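Probable fumarate reductase Ifc3 (Shewanella frigidimarina, PDB 1QO8) catalyses essentially one-way fumarate reduction to succinate in vitro, using one FAD and four covalent c-type hemes per subunit, and may serve electron transport to ferric iron. Local coordinates at residues Ala223-Leu228 with His240-Gly245. Numbering follows the deposited sequence.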
# COMPACT_ATOMS: atom_id res chain seq x y z
N ALA A 223 -38.17 1.54 2.18
CA ALA A 223 -37.57 0.30 1.78
C ALA A 223 -38.20 -0.88 2.51
O ALA A 223 -38.57 -0.78 3.68
CB ALA A 223 -36.08 0.26 2.06
N ASN A 224 -38.33 -1.99 1.78
CA ASN A 224 -38.72 -3.21 2.48
C ASN A 224 -37.46 -4.05 2.76
O ASN A 224 -36.75 -4.43 1.87
CB ASN A 224 -39.80 -3.96 1.70
CG ASN A 224 -40.26 -5.20 2.46
OD1 ASN A 224 -39.55 -6.18 2.67
ND2 ASN A 224 -41.55 -5.20 2.87
N LEU A 225 -37.19 -4.42 3.99
CA LEU A 225 -36.14 -5.37 4.36
C LEU A 225 -36.73 -6.37 5.35
O LEU A 225 -36.21 -6.60 6.43
CB LEU A 225 -34.93 -4.63 4.96
CG LEU A 225 -34.26 -3.56 4.05
CD1 LEU A 225 -33.35 -2.69 4.88
CD2 LEU A 225 -33.60 -4.29 2.89
N ASP A 226 -37.84 -7.02 4.98
CA ASP A 226 -38.45 -7.98 5.90
C ASP A 226 -37.89 -9.39 5.88
O ASP A 226 -38.19 -10.14 6.83
CB ASP A 226 -39.99 -8.04 5.70
CG ASP A 226 -40.70 -6.82 6.25
OD1 ASP A 226 -40.25 -6.05 7.12
OD2 ASP A 226 -41.83 -6.55 5.80
N ASP A 227 -37.24 -9.88 4.83
CA ASP A 227 -36.73 -11.23 4.79
C ASP A 227 -35.46 -11.31 5.65
O ASP A 227 -34.63 -10.39 5.63
CB ASP A 227 -36.51 -11.75 3.40
CG ASP A 227 -35.89 -13.08 3.02
OD1 ASP A 227 -34.64 -13.30 2.97
OD2 ASP A 227 -36.62 -14.03 2.57
N LEU A 228 -35.36 -12.37 6.45
CA LEU A 228 -34.23 -12.55 7.36
C LEU A 228 -33.53 -13.87 7.05
O LEU A 228 -34.14 -14.94 7.11
CB LEU A 228 -34.65 -12.53 8.83
CG LEU A 228 -33.53 -12.72 9.85
CD1 LEU A 228 -32.58 -11.53 9.92
CD2 LEU A 228 -34.06 -12.95 11.28
N HIS A 240 -30.85 -8.78 6.34
CA HIS A 240 -32.16 -8.30 5.95
C HIS A 240 -32.16 -7.91 4.46
O HIS A 240 -31.22 -7.27 4.04
CB HIS A 240 -32.53 -7.10 6.78
CG HIS A 240 -32.46 -7.29 8.26
ND1 HIS A 240 -31.30 -7.51 8.96
CD2 HIS A 240 -33.48 -7.29 9.18
CE1 HIS A 240 -31.57 -7.66 10.25
NE2 HIS A 240 -32.88 -7.51 10.39
N ARG A 241 -33.11 -8.45 3.71
CA ARG A 241 -33.36 -8.39 2.32
C ARG A 241 -34.88 -8.10 2.14
O ARG A 241 -35.67 -8.33 3.04
CB ARG A 241 -33.13 -9.74 1.64
CG ARG A 241 -31.76 -10.27 1.41
CD ARG A 241 -31.68 -11.55 0.58
NE ARG A 241 -30.25 -11.92 0.50
CZ ARG A 241 -29.58 -12.73 1.32
NH1 ARG A 241 -30.01 -13.32 2.43
NH2 ARG A 241 -28.29 -12.96 1.03
N PRO A 242 -35.27 -7.57 1.02
CA PRO A 242 -36.67 -7.26 0.70
C PRO A 242 -37.48 -8.56 0.76
O PRO A 242 -36.98 -9.60 0.35
CB PRO A 242 -36.66 -6.70 -0.75
CG PRO A 242 -35.21 -6.22 -0.84
CD PRO A 242 -34.41 -7.31 -0.16
N HIS A 243 -38.68 -8.51 1.30
CA HIS A 243 -39.52 -9.72 1.33
C HIS A 243 -39.57 -10.36 -0.03
O HIS A 243 -38.90 -11.37 -0.35
CB HIS A 243 -40.95 -9.38 1.75
CG HIS A 243 -41.80 -10.59 2.03
ND1 HIS A 243 -43.18 -10.55 1.99
CD2 HIS A 243 -41.44 -11.87 2.34
CE1 HIS A 243 -43.62 -11.77 2.28
NE2 HIS A 243 -42.59 -12.60 2.50
N GLY A 244 -40.40 -9.88 -0.92
CA GLY A 244 -40.21 -10.48 -2.30
C GLY A 244 -39.73 -9.26 -3.12
O GLY A 244 -39.05 -8.38 -2.54
N GLY A 245 -40.19 -9.17 -4.37
CA GLY A 245 -39.87 -7.94 -5.11
C GLY A 245 -38.38 -7.86 -5.45
O GLY A 245 -37.78 -8.87 -5.82
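A beta hairpin of the FAD-binding domain, made of strands 227-229 and 239-241, begins its antiparallel pairing where Asp227 meets Arg241 in a hydrogen-bonded pair. Asp227 N donates to Arg241 O at 2.8 Å, and Arg241 N returns a bond of 3.1 Å to Asp227 O. Asp226 and Asp227 together face Arg241, forming a classic beta bulge. Ahead of it the chain folds into an Asx turn, in which Asn224 OD1 accepts from Asp226 N at 3.0 Å. The same oxygen takes a nearly straight bond from His243 N, 2.8 Å from Asn224 OD1, and the two donors reach it from opposite faces of the amide plane. The Asn224 side chain gets there with chi1 at -177°, CG anti to N, which carries OD1 over to the backbone of His243. Because one oxygen serves both amides, replacing the asparagine with alanine is likely to leave Asp226 N and His243 N without their shared acceptor and to untie the turn from the chain leaving strand 239-241. In the next pair, Leu228 lays CD1 over one face of the His240 ring, a CH-pi contact 4.1 Å from its centroid, while Leu225 O lies at the ring edge. Bonds from ND1 to Met167 O and NE2 to Thr172 OG1 fix the imidazole's rotation. Arg241 runs extended toward Gly165 and Gly166, which bind FAD, Gly165 probably also fumarate and succinate; its NE bonds weakly to Ala164 O. No salt bridge joins it to Asp227, whose OD1 remains 4.7 Å from Arg241 NH1.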